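Putative cell invasion protein with MAC/Perforin domain (Bacteroides thetaiotaomicron VPI-5482, PDB 3KK7) is of unproven function but carries the membrane-attack complex/perforin fold, and so may take part in cell invasion or in forming pores in membranes. Local coordinates at residues A[104-109]-A[117-122]; A[160-165]-A[245-250]; A[224-229]-A[241-246]; A[293-298]-A[302-307]. All blocks are in the same frame, centred on the assembly; numbering follows the deposited sequence. Where two conformers were deposited one is given.

Contact 1 (A[104-109]-A[117-122])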
loop_
_atom_site.group_PDB
_atom_site.type_symbol
_atom_site.label_atom_id
_atom_site.label_comp_id
_atom_site.label_asym_id
_atom_site.label_seq_id
_atom_site.Cartn_x
_atom_site.Cartn_y
_atom_site.Cartn_z
ATOM N N LYS A 104 -2.969 20.040 18.782
ATOM C CA LYS A 104 -4.058 19.914 17.827
ATOM C C LYS A 104 -5.131 19.142 18.565
ATOM O O LYS A 104 -4.815 18.188 19.261
ATOM C CB LYS A 104 -3.693 19.074 16.583
ATOM C CG LYS A 104 -2.297 19.171 15.995
ATOM C CD LYS A 104 -2.026 17.857 15.216
ATOM C CE LYS A 104 -0.723 17.852 14.377
ATOM N NZ LYS A 104 -0.641 16.575 13.598
ATOM N N ALA A 105 -6.382 19.534 18.382
ATOM C CA ALA A 105 -7.522 18.817 18.943
ATOM C C ALA A 105 -8.486 18.540 17.799
ATOM O O ALA A 105 -8.630 19.350 16.898
ATOM C CB ALA A 105 -8.206 19.645 20.046
ATOM N N LEU A 106 -9.130 17.386 17.833
ATOM C CA LEU A 106 -10.119 17.030 16.825
ATOM C C LEU A 106 -11.347 16.419 17.497
ATOM O O LEU A 106 -11.221 15.501 18.290
ATOM C CB LEU A 106 -9.522 16.021 15.850
ATOM C CG LEU A 106 -10.380 15.659 14.646
ATOM C CD1 LEU A 106 -10.658 16.933 13.803
ATOM C CD2 LEU A 106 -9.653 14.565 13.851
ATOM N N SER A 107 -12.520 16.929 17.166
ATOM C CA SER A 107 -13.763 16.344 17.608
ATOM C C SER A 107 -14.505 15.812 16.397
ATOM O O SER A 107 -14.552 16.473 15.359
ATOM C CB SER A 107 -14.621 17.393 18.256
ATOM O OG SER A 107 -13.947 18.001 19.328
ATOM N N TYR A 108 -15.121 14.638 16.553
ATOM C CA TYR A 108 -15.804 13.974 15.462
ATOM C C TYR A 108 -16.939 13.088 15.955
ATOM O O TYR A 108 -16.751 12.223 16.806
ATOM C CB TYR A 108 -14.798 13.204 14.580
ATOM C CG TYR A 108 -13.919 12.145 15.247
ATOM C CD1 TYR A 108 -12.835 12.499 16.058
ATOM C CD2 TYR A 108 -14.140 10.780 15.008
ATOM C CE1 TYR A 108 -12.013 11.508 16.664
ATOM C CE2 TYR A 108 -13.333 9.787 15.584
ATOM C CZ TYR A 108 -12.273 10.149 16.411
ATOM O OH TYR A 108 -11.487 9.156 16.959
ATOM N N SER A 109 -18.121 13.337 15.397
ATOM C CA SER A 109 -19.351 12.609 15.721
ATOM C C SER A 109 -19.449 11.263 15.062
ATOM O O SER A 109 -20.368 10.498 15.364
ATOM C CB SER A 109 -20.576 13.397 15.262
ATOM O OG SER A 109 -20.744 14.552 16.053
ATOM N N ASN A 117 -10.950 17.472 8.908
ATOM C CA ASN A 117 -9.783 18.339 8.691
ATOM C C ASN A 117 -8.694 17.688 7.848
ATOM O O ASN A 117 -7.573 18.165 7.790
ATOM C CB ASN A 117 -9.203 18.774 10.041
ATOM C CG ASN A 117 -10.200 19.573 10.874
ATOM O OD1 ASN A 117 -11.145 20.144 10.345
ATOM N ND2 ASN A 117 -9.980 19.618 12.184
ATOM N N LYS A 118 -9.041 16.581 7.209
ATOM C CA LYS A 118 -8.138 15.862 6.338
ATOM C C LYS A 118 -6.786 15.541 6.998
ATOM O O LYS A 118 -5.747 15.517 6.339
ATOM C CB LYS A 118 -7.950 16.673 5.050
ATOM C CG LYS A 118 -9.201 16.775 4.213
ATOM C CD LYS A 118 -8.844 17.285 2.814
ATOM C CE LYS A 118 -10.003 17.127 1.810
ATOM N NZ LYS A 118 -9.786 18.064 0.656
ATOM N N THR A 119 -6.824 15.238 8.291
ATOM C CA THR A 119 -5.606 15.036 9.076
ATOM C C THR A 119 -4.707 13.925 8.500
ATOM O O THR A 119 -3.485 14.129 8.324
ATOM C CB THR A 119 -5.946 14.768 10.577
ATOM O OG1 THR A 119 -6.841 15.796 11.051
ATOM C CG2 THR A 119 -4.673 14.733 11.440
ATOM N N PHE A 120 -5.313 12.766 8.223
ATOM C CA PHE A 120 -4.594 11.640 7.589
ATOM C C PHE A 120 -4.417 11.848 6.085
ATOM O O PHE A 120 -3.322 11.647 5.561
ATOM C CB PHE A 120 -5.297 10.304 7.839
ATOM C CG PHE A 120 -4.651 9.159 7.142
ATOM C CD1 PHE A 120 -3.340 8.848 7.389
ATOM C CD2 PHE A 120 -5.336 8.416 6.203
ATOM C CE1 PHE A 120 -2.720 7.800 6.723
ATOM C CE2 PHE A 120 -4.712 7.379 5.529
ATOM C CZ PHE A 120 -3.406 7.074 5.799
ATOM N N THR A 121 -5.488 12.288 5.417
ATOM C CA THR A 121 -5.499 12.496 3.978
ATOM C C THR A 121 -4.305 13.276 3.471
ATOM O O THR A 121 -3.673 12.906 2.473
ATOM C CB THR A 121 -6.767 13.236 3.571
ATOM O OG1 THR A 121 -7.892 12.406 3.893
ATOM C CG2 THR A 121 -6.766 13.615 2.069
ATOM N N LYS A 122 -3.987 14.361 4.161
ATOM C CA LYS A 122 -2.923 15.241 3.692
ATOM C C LYS A 122 -1.528 14.697 3.932
ATOM O O LYS A 122 -0.584 15.247 3.373
ATOM C CB LYS A 122 -3.063 16.629 4.292
ATOM C CG LYS A 122 -2.711 16.742 5.748
ATOM C CD LYS A 122 -3.149 18.135 6.244
ATOM C CE LYS A 122 -2.772 18.381 7.687
ATOM N NZ LYS A 122 -2.975 19.821 8.046
#

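Contact 2 (A[160-165]-A[245-250])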
loop_
_atom_site.group_PDB
_atom_site.type_symbol
_atom_site.label_atom_id
_atom_site.label_comp_id
_atom_site.label_asym_id
_atom_site.label_seq_id
_atom_site.Cartn_x
_atom_site.Cartn_y
_atom_site.Cartn_z
ATOM N N GLY A 160 -13.194 12.362 20.425
ATOM C CA GLY A 160 -12.191 13.433 20.544
ATOM C C GLY A 160 -10.783 12.873 20.454
ATOM O O GLY A 160 -10.553 11.738 20.824
ATOM N N GLU A 161 -9.860 13.672 19.921
ATOM C CA GLU A 161 -8.433 13.338 19.918
ATOM C C GLU A 161 -7.635 14.580 20.250
ATOM O O GLU A 161 -7.981 15.682 19.811
ATOM C CB GLU A 161 -7.987 12.765 18.581
ATOM C CG GLU A 161 -6.538 12.273 18.584
ATOM C CD GLU A 161 -6.048 11.804 17.235
ATOM O OE1 GLU A 161 -6.842 11.717 16.293
ATOM O OE2 GLU A 161 -4.852 11.522 17.115
ATOM N N LEU A 162 -6.597 14.418 21.061
ATOM C CA LEU A 162 -5.698 15.529 21.391
ATOM C C LEU A 162 -4.296 15.100 21.032
ATOM O O LEU A 162 -3.965 13.916 21.161
ATOM C CB LEU A 162 -5.789 15.907 22.887
ATOM C CG LEU A 162 -4.897 16.991 23.515
ATOM C CD1 LEU A 162 -5.104 18.352 22.861
ATOM C CD2 LEU A 162 -5.121 17.125 25.050
ATOM N N SER A 163 -3.487 16.050 20.562
ATOM C CA SER A 163 -2.076 15.802 20.325
ATOM C C SER A 163 -1.220 16.896 20.933
ATOM O O SER A 163 -1.467 18.088 20.740
ATOM C CB SER A 163 -1.774 15.663 18.842
ATOM O OG SER A 163 -0.492 15.084 18.664
ATOM N N ILE A 164 -0.221 16.477 21.691
ATOM C CA ILE A 164 0.674 17.385 22.383
ATOM C C ILE A 164 2.044 16.929 21.958
ATOM O O ILE A 164 2.426 15.795 22.262
ATOM C CB ILE A 164 0.505 17.263 23.917
ATOM C CG1 ILE A 164 -0.922 17.650 24.299
ATOM C CG2 ILE A 164 1.533 18.116 24.670
ATOM C CD1 ILE A 164 -1.189 17.675 25.767
ATOM N N GLU A 165 2.761 17.793 21.247
ATOM C CA GLU A 165 4.024 17.412 20.604
ATOM C C GLU A 165 5.157 18.381 20.906
ATOM O O GLU A 165 5.020 19.609 20.736
ATOM C CB GLU A 165 3.843 17.354 19.081
ATOM C CG GLU A 165 2.746 16.434 18.677
ATOM C CD GLU A 165 2.608 16.220 17.182
ATOM O OE1 GLU A 165 2.962 17.103 16.356
ATOM O OE2 GLU A 165 2.102 15.139 16.854
ATOM N N VAL A 245 -14.892 22.077 23.235
ATOM C CA VAL A 245 -14.807 22.836 24.494
ATOM C C VAL A 245 -14.260 21.951 25.586
ATOM O O VAL A 245 -13.441 22.402 26.402
ATOM C CB VAL A 245 -16.193 23.356 24.947
ATOM C CG1 VAL A 245 -16.114 24.078 26.304
ATOM C CG2 VAL A 245 -16.806 24.280 23.875
ATOM N N ALA A 246 -14.693 20.688 25.600
ATOM C CA ALA A 246 -14.285 19.778 26.656
ATOM C C ALA A 246 -12.799 19.468 26.557
ATOM O O ALA A 246 -12.053 19.605 27.531
ATOM C CB ALA A 246 -15.085 18.522 26.616
ATOM N N ILE A 247 -12.361 19.055 25.375
ATOM C CA ILE A 247 -10.939 18.779 25.162
ATOM C C ILE A 247 -10.108 19.943 25.661
ATOM O O ILE A 247 -9.179 19.768 26.427
ATOM C CB ILE A 247 -10.587 18.553 23.681
ATOM C CG1 ILE A 247 -11.121 17.185 23.221
ATOM C CG2 ILE A 247 -9.043 18.633 23.493
ATOM C CD1 ILE A 247 -10.962 16.919 21.691
ATOM N N ASN A 248 -10.499 21.139 25.243
ATOM C CA ASN A 248 -9.772 22.346 25.578
ATOM C C ASN A 248 -9.802 22.717 27.064
ATOM O O ASN A 248 -8.905 23.413 27.528
ATOM C CB ASN A 248 -10.253 23.495 24.707
ATOM C CG ASN A 248 -9.113 24.246 24.069
ATOM O OD1 ASN A 248 -8.223 23.636 23.424
ATOM N ND2 ASN A 248 -9.129 25.585 24.206
ATOM N N ALA A 249 -10.799 22.260 27.812
ATOM C CA ALA A 249 -10.818 22.477 29.259
ATOM C C ALA A 249 -10.176 21.326 30.039
ATOM O O ALA A 249 -10.132 21.368 31.272
ATOM C CB ALA A 249 -12.246 22.691 29.757
ATOM N N SER A 250 -9.657 20.323 29.332
ATOM C CA SER A 250 -9.271 19.059 29.960
ATOM C C SER A 250 -7.797 18.763 29.991
ATOM O O SER A 250 -7.409 17.634 30.282
ATOM C CB SER A 250 -9.984 17.903 29.266
ATOM O OG SER A 250 -11.356 17.964 29.583
#

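Contact 3 (A[224-229]-A[241-246])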
loop_
_atom_site.group_PDB
_atom_site.type_symbol
_atom_site.label_atom_id
_atom_site.label_comp_id
_atom_site.label_asym_id
_atom_site.label_seq_id
_atom_site.Cartn_x
_atom_site.Cartn_y
_atom_site.Cartn_z
ATOM N N ALA A 224 -4.113 11.607 23.226
ATOM C CA ALA A 224 -5.248 11.276 24.065
ATOM C C ALA A 224 -6.478 11.122 23.171
ATOM O O ALA A 224 -6.713 11.964 22.292
ATOM C CB ALA A 224 -5.480 12.382 25.102
ATOM N N LEU A 225 -7.245 10.054 23.401
ATOM C CA LEU A 225 -8.520 9.856 22.729
ATOM C C LEU A 225 -9.615 10.024 23.759
ATOM O O LEU A 225 -9.425 9.677 24.924
ATOM C CB LEU A 225 -8.606 8.471 22.097
ATOM C CG LEU A 225 -7.438 8.099 21.189
ATOM C CD1 LEU A 225 -7.535 6.630 20.842
ATOM C CD2 LEU A 225 -7.459 8.977 19.963
ATOM N N PHE A 226 -10.746 10.570 23.320
ATOM C CA PHE A 226 -11.885 10.840 24.177
ATOM C C PHE A 226 -13.147 10.170 23.630
ATOM O O PHE A 226 -13.380 10.092 22.395
ATOM C CB PHE A 226 -12.159 12.349 24.293
ATOM C CG PHE A 226 -11.020 13.147 24.878
ATOM C CD1 PHE A 226 -9.880 13.401 24.145
ATOM C CD2 PHE A 226 -11.111 13.679 26.128
ATOM C CE1 PHE A 226 -8.861 14.142 24.673
ATOM C CE2 PHE A 226 -10.082 14.405 26.650
ATOM C CZ PHE A 226 -8.967 14.642 25.919
ATOM N N TYR A 227 -13.964 9.701 24.564
ATOM C CA TYR A 227 -15.251 9.129 24.239
ATOM C C TYR A 227 -16.304 9.749 25.139
ATOM O O TYR A 227 -16.315 9.507 26.337
ATOM C CB TYR A 227 -15.194 7.609 24.383
ATOM C CG TYR A 227 -16.487 6.923 24.008
ATOM C CD1 TYR A 227 -17.485 6.728 24.950
ATOM C CD2 TYR A 227 -16.711 6.441 22.696
ATOM C CE1 TYR A 227 -18.684 6.081 24.603
ATOM C CE2 TYR A 227 -17.916 5.788 22.352
ATOM C CZ TYR A 227 -18.883 5.616 23.317
ATOM O OH TYR A 227 -20.057 4.994 23.014
ATOM N N GLY A 228 -17.164 10.581 24.547
ATOM C CA GLY A 228 -18.239 11.293 25.261
ATOM C C GLY A 228 -19.673 10.925 24.859
ATOM O O GLY A 228 -19.974 10.653 23.680
ATOM N N VAL A 229 -20.560 10.907 25.863
ATOM C CA VAL A 229 -21.997 10.811 25.619
ATOM C C VAL A 229 -22.588 12.200 25.886
ATOM O O VAL A 229 -22.669 12.648 27.040
ATOM C CB VAL A 229 -22.657 9.729 26.473
ATOM C CG1 VAL A 229 -24.172 9.765 26.326
ATOM C CG2 VAL A 229 -22.098 8.367 26.080
ATOM N N LYS A 241 -18.778 20.819 18.825
ATOM C CA LYS A 241 -18.472 22.041 19.557
ATOM C C LYS A 241 -18.409 21.716 21.056
ATOM O O LYS A 241 -17.526 22.219 21.759
ATOM C CB LYS A 241 -19.478 23.168 19.249
ATOM C CG LYS A 241 -19.066 24.575 19.744
ATOM N N ASP A 242 -19.293 20.849 21.542
ATOM C CA ASP A 242 -19.204 20.434 22.939
ATOM C C ASP A 242 -17.874 19.727 23.224
ATOM O O ASP A 242 -17.213 19.980 24.217
ATOM C CB ASP A 242 -20.380 19.542 23.343
ATOM C CG ASP A 242 -21.717 20.303 23.408
ATOM O OD1 ASP A 242 -21.714 21.549 23.347
ATOM O OD2 ASP A 242 -22.780 19.656 23.528
HETATM N N MSE A 243 -17.453 18.856 22.328
HETATM C CA MSE A 243 -16.200 18.121 22.534
HETATM C C MSE A 243 -14.995 19.075 22.398
HETATM O O MSE A 243 -14.071 19.040 23.232
HETATM C CB MSE A 243 -16.128 16.933 21.567
HETATM C CG MSE A 243 -14.817 16.144 21.611
HETATM SE SE MSE A 243 -14.520 15.171 23.255
HETATM C CE MSE A 243 -15.924 13.811 23.046
ATOM N N ASP A 244 -15.025 19.926 21.364
ATOM C CA ASP A 244 -14.038 20.992 21.201
ATOM C C ASP A 244 -13.812 21.753 22.531
ATOM O O ASP A 244 -12.676 22.030 22.906
ATOM C CB ASP A 244 -14.494 22.006 20.125
ATOM C CG ASP A 244 -14.369 21.492 18.699
ATOM O OD1 ASP A 244 -13.801 20.408 18.429
ATOM O OD2 ASP A 244 -14.861 22.199 17.814
ATOM N N VAL A 245 -14.892 22.077 23.235
ATOM C CA VAL A 245 -14.807 22.836 24.494
ATOM C C VAL A 245 -14.260 21.951 25.586
ATOM O O VAL A 245 -13.441 22.402 26.402
ATOM C CB VAL A 245 -16.193 23.356 24.947
ATOM C CG1 VAL A 245 -16.114 24.078 26.304
ATOM C CG2 VAL A 245 -16.806 24.280 23.875
ATOM N N ALA A 246 -14.693 20.688 25.600
ATOM C CA ALA A 246 -14.285 19.778 26.656
ATOM C C ALA A 246 -12.799 19.468 26.557
ATOM O O ALA A 246 -12.053 19.605 27.531
ATOM C CB ALA A 246 -15.085 18.522 26.616
#

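Contact 4 (A[293-298]-A[302-307])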
loop_
_atom_site.group_PDB
_atom_site.type_symbol
_atom_site.label_atom_id
_atom_site.label_comp_id
_atom_site.label_asym_id
_atom_site.label_seq_id
_atom_site.Cartn_x
_atom_site.Cartn_y
_atom_site.Cartn_z
ATOM N N TYR A 293 -11.316 9.154 28.764
ATOM C CA TYR A 293 -10.103 9.321 27.929
ATOM C C TYR A 293 -9.057 8.264 28.148
ATOM O O TYR A 293 -9.054 7.594 29.160
ATOM C CB TYR A 293 -9.447 10.666 28.191
ATOM C CG TYR A 293 -8.683 10.790 29.522
ATOM C CD1 TYR A 293 -9.355 11.044 30.714
ATOM C CD2 TYR A 293 -7.283 10.735 29.567
ATOM C CE1 TYR A 293 -8.672 11.203 31.914
ATOM C CE2 TYR A 293 -6.581 10.878 30.797
ATOM C CZ TYR A 293 -7.286 11.119 31.951
ATOM O OH TYR A 293 -6.651 11.258 33.152
ATOM N N SER A 294 -8.159 8.138 27.188
ATOM C CA SER A 294 -7.019 7.280 27.321
ATOM C C SER A 294 -5.850 7.997 26.681
ATOM O O SER A 294 -5.998 8.583 25.624
ATOM C CB SER A 294 -7.284 5.936 26.639
ATOM O OG SER A 294 -6.113 5.137 26.543
ATOM N N ILE A 295 -4.694 7.979 27.328
ATOM C CA ILE A 295 -3.523 8.588 26.735
ATOM C C ILE A 295 -2.424 7.572 26.461
ATOM O O ILE A 295 -2.458 6.439 26.959
ATOM C CB ILE A 295 -2.978 9.716 27.580
ATOM C CG1 ILE A 295 -2.515 9.213 28.936
ATOM C CG2 ILE A 295 -4.003 10.787 27.737
ATOM C CD1 ILE A 295 -1.359 10.045 29.438
ATOM N N LYS A 296 -1.487 7.999 25.632
ATOM C CA LYS A 296 -0.302 7.233 25.283
ATOM C C LYS A 296 0.770 8.229 24.937
ATOM O O LYS A 296 0.500 9.173 24.191
ATOM C CB LYS A 296 -0.533 6.324 24.066
ATOM C CG LYS A 296 0.686 5.380 23.793
ATOM C CD LYS A 296 0.439 4.277 22.731
ATOM C CE LYS A 296 0.468 4.783 21.301
ATOM N NZ LYS A 296 0.526 3.633 20.347
ATOM N N THR A 297 1.977 8.042 25.469
ATOM C CA THR A 297 3.089 8.934 25.154
ATOM C C THR A 297 3.994 8.217 24.177
ATOM O O THR A 297 4.104 6.992 24.202
ATOM C CB THR A 297 3.867 9.381 26.394
ATOM O OG1 THR A 297 4.244 8.244 27.172
ATOM C CG2 THR A 297 3.031 10.305 27.245
ATOM N N LEU A 298 4.586 8.997 23.280
ATOM C CA LEU A 298 5.506 8.498 22.273
ATOM C C LEU A 298 6.854 9.108 22.586
ATOM O O LEU A 298 6.989 10.337 22.545
ATOM C CB LEU A 298 5.090 8.928 20.878
ATOM C CG LEU A 298 3.739 8.451 20.372
ATOM C CD1 LEU A 298 3.589 8.862 18.921
ATOM C CD2 LEU A 298 3.598 6.976 20.494
ATOM N N TYR A 302 9.287 8.066 31.613
ATOM C CA TYR A 302 8.407 8.389 32.751
ATOM C C TYR A 302 6.990 8.727 32.297
ATOM O O TYR A 302 6.262 9.484 32.948
ATOM C CB TYR A 302 9.010 9.517 33.611
ATOM C CG TYR A 302 10.426 9.219 34.067
ATOM C CD1 TYR A 302 10.670 8.348 35.142
ATOM C CD2 TYR A 302 11.532 9.785 33.408
ATOM C CE1 TYR A 302 11.983 8.052 35.557
ATOM C CE2 TYR A 302 12.849 9.498 33.809
ATOM C CZ TYR A 302 13.068 8.628 34.883
ATOM O OH TYR A 302 14.368 8.342 35.275
ATOM N N GLY A 303 6.596 8.122 31.185
ATOM C CA GLY A 303 5.289 8.363 30.599
ATOM C C GLY A 303 4.447 7.113 30.479
ATOM O O GLY A 303 4.334 6.332 31.413
ATOM N N TYR A 304 3.829 6.936 29.317
ATOM C CA TYR A 304 2.863 5.869 29.140
ATOM C C TYR A 304 2.986 5.278 27.754
ATOM O O TYR A 304 2.215 5.602 26.852
ATOM C CB TYR A 304 1.450 6.391 29.440
ATOM C CG TYR A 304 1.295 6.875 30.874
ATOM C CD1 TYR A 304 0.840 6.017 31.879
ATOM C CD2 TYR A 304 1.624 8.177 31.225
ATOM C CE1 TYR A 304 0.698 6.449 33.193
ATOM C CE2 TYR A 304 1.498 8.617 32.525
ATOM C CZ TYR A 304 1.030 7.747 33.511
ATOM O OH TYR A 304 0.887 8.197 34.804
ATOM N N SER A 305 3.945 4.372 27.632
ATOM C CA SER A 305 4.307 3.746 26.368
ATOM C C SER A 305 3.171 2.905 25.773
ATOM O O SER A 305 3.102 2.718 24.556
ATOM C CB SER A 305 5.577 2.882 26.552
ATOM O OG SER A 305 5.399 1.842 27.512
ATOM N N ILE A 306 2.306 2.389 26.642
ATOM C CA ILE A 306 1.175 1.556 26.253
ATOM C C ILE A 306 -0.069 2.361 26.560
ATOM O O ILE A 306 -0.181 2.928 27.639
ATOM C CB ILE A 306 1.130 0.239 27.087
ATOM C CG1 ILE A 306 2.384 -0.610 26.786
ATOM C CG2 ILE A 306 -0.179 -0.552 26.821
ATOM C CD1 ILE A 306 2.672 -1.743 27.820
ATOM N N SER A 307 -1.005 2.420 25.627
ATOM C CA SER A 307 -2.233 3.173 25.869
ATOM C C SER A 307 -2.800 2.833 27.230
ATOM O O SER A 307 -2.839 1.662 27.584
ATOM C CB SER A 307 -3.263 2.911 24.760
ATOM O OG SER A 307 -3.042 3.815 23.683
HETATM O O HOH W 1 -4.570 5.850 23.696
HETATM O O HOH W 2 4.423 4.647 22.614
#

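Contact 1 (A[104-109]-A[117-122])
Leu106 reaches from its strand to Asn117 and Thr119, joining the first long strand of the bent MACPF sheet to the chain that follows it. That following region lies between the first and second long strands, where relatives of this family carry the first of their two membrane-inserting segments. The CB of Leu106 leaves the sheet toward the loop but touches neither residue itself. At CG, placed opposite the backbone N (chi1 -174°), the chain forks, and each methyl takes a different partner. CD1 presses on the amide of Asn117, lying 3.2 Å from ND2, a tight approach for a methyl and a nitrogen. The carboxamide carbon CG of Asn117 lies further back, 4.0 Å from the same CD1. The second methyl, CD2, makes a looser contact with the hydroxyl of Thr119, at 4.2 Å from OG1. Leu106 slides past Asn117 and past Thr119, in each case in the opposite direction. No hydrogen bond ties the two segments. A branched aliphatic residue suits this buried strand position, since its two methyls can serve two partners, while polar Asn117 and Thr119 suit a loop with more access to solvent. The opposite surface of the strand is covered by helix 236-249, where Ala105 and Ser107 pack on Ile247. Two residues before Leu106, Lys104 forms a salt bridge with Asp337, and its NZ stays 6.8 Å from NZ of Lys122.

Contact 2 (A[160-165]-A[245-250])
Strand 160-165 and helix 245-249 run in roughly the same direction, at 35° to one another with their axes 9.2 Å apart at closest, and Gly160 and Ile247 are the residues whose backbones come nearest. Ile247 carries the contact with both of its branches. Its longer arm, CG1 to CD1, reaches down to the strand backbone, where CD1 lies 3.9 Å from CA of Gly160 and 3.7 Å from the carbonyl O of Glu161. Glycine suits the spot because a beta carbon there would point toward the helix and lie only 3.1 Å from Ile247 CD1. The shorter branch, CG2, stands opposite the backbone N and meets CD1 of Leu162 at 4.0 Å, the two side chains passing in opposite senses. The strand is the second of the four long strands in the central MACPF sheet, and the helix belongs to the region between the third and fourth, which in pore-forming relatives holds the second membrane-inserting segment. Glu161 points to the opposite surface, where its carboxylate makes a salt bridge with Arg139, and only its backbone meets the helix. Ser250 OG donates to Ala246 O at 2.7 Å, approaching from above the carbonyl plane.

Contact 3 (A[224-229]-A[241-246])
Met243 extends from its helix toward Phe226 and Gly228, and the bends in its chain decide which of its atoms meets which. The residue is selenomethionine in this crystal. CG stands opposite the backbone N, carrying the chain out from the helix. Two further turns of similar size, chi2 68° and chi3 69°, then fold the end, so that selenium and the terminal methyl face different parts of the strand. Selenium rests against the root of the Phe226 side chain, 3.8 Å from its CB. Toward the ring it takes an oblique position, 5.2 Å from the centroid and 44° off the ring normal, which makes this a Met-aromatic contact without placing selenium squarely above the ring. The strand is the third long strand of the central MACPF sheet, and the helix packs on it early in the region leading to the fourth. Beyond selenium, CE settles on the backbone of Gly228, 3.8 Å from N and 4.1 Å from CA. Glycine fits here because a side chain would begin only 3.1 Å from Met243 CE. An unbranched, flexible residue suits the helix position, as it can bend so that selenium meets the base of the Phe226 side chain and CE the backbone of Gly228. Val158 of the neighbouring strand and Leu291 of the fourth strand also touch Met243, while Phe226 packs on Leu162 and Ile247.

Contact 4 (A[293-298]-A[302-307])
Thr297 and Tyr304 are joined by two hydrogen bonds. Thr297 N donates to Tyr304 O at 2.8 Å and 164°, from well above the carbonyl plane. In return, Tyr304 N gives its hydrogen to Thr297 OG1, nearly straight at 168°, though the modelled 2.5 Å is short enough to make the exact length doubtful. With chi1 52°, OG1 lies between the backbone N and the carbonyl carbon of its own residue, which brings it to the Tyr304 N-H. Replacing Thr297 with an alanine is likely to leave the Tyr304 N-H without this acceptor and the turn less firmly held. One water bridges Thr297 O and Ser305 O, donating to both. Further along, CA of Ser307 makes a CA-H...O contact with Ile295 O at 3.5 Å. The methylenes of Lys296 lie alongside the loop, CG 3.4 Å from Tyr304 O, while its NZ forms a salt bridge with Asp71. Ile295 CD1 meets Tyr304 CD2 at 3.9 Å, the two side chains crossing obliquely, and both also touch Ile318. Lys296 and Leu298 turn their backbone bonds to strand 220-230, whereas Thr297 uses its N-H on the loop: an irregular return of the chain along the fourth long strand of the MACPF sheet.

How the contacts relate
Contacts 2 and 3 form one buried layer: both use helix 236-249, which packs apolar residues on the neighbouring strands 157-173 and 220-230 without a cross-segment hydrogen bond, each setting a helix side chain on a glycine. Contact 1 lies across the same sheet, its strand pairing with that of contact 2 through Leu106 O and Glu161 N. It is only partly buried, and mixes a leucine with polar loop residues. A hydrogen bond from Ser107 to Asp244 ties it to contact 3. Contact 4, partly buried and the richest in polar bonds, involves water and backbone; its strand pairs with that of contact 3, while the nearest atoms of contacts 4 and 1 are about 10 Å apart.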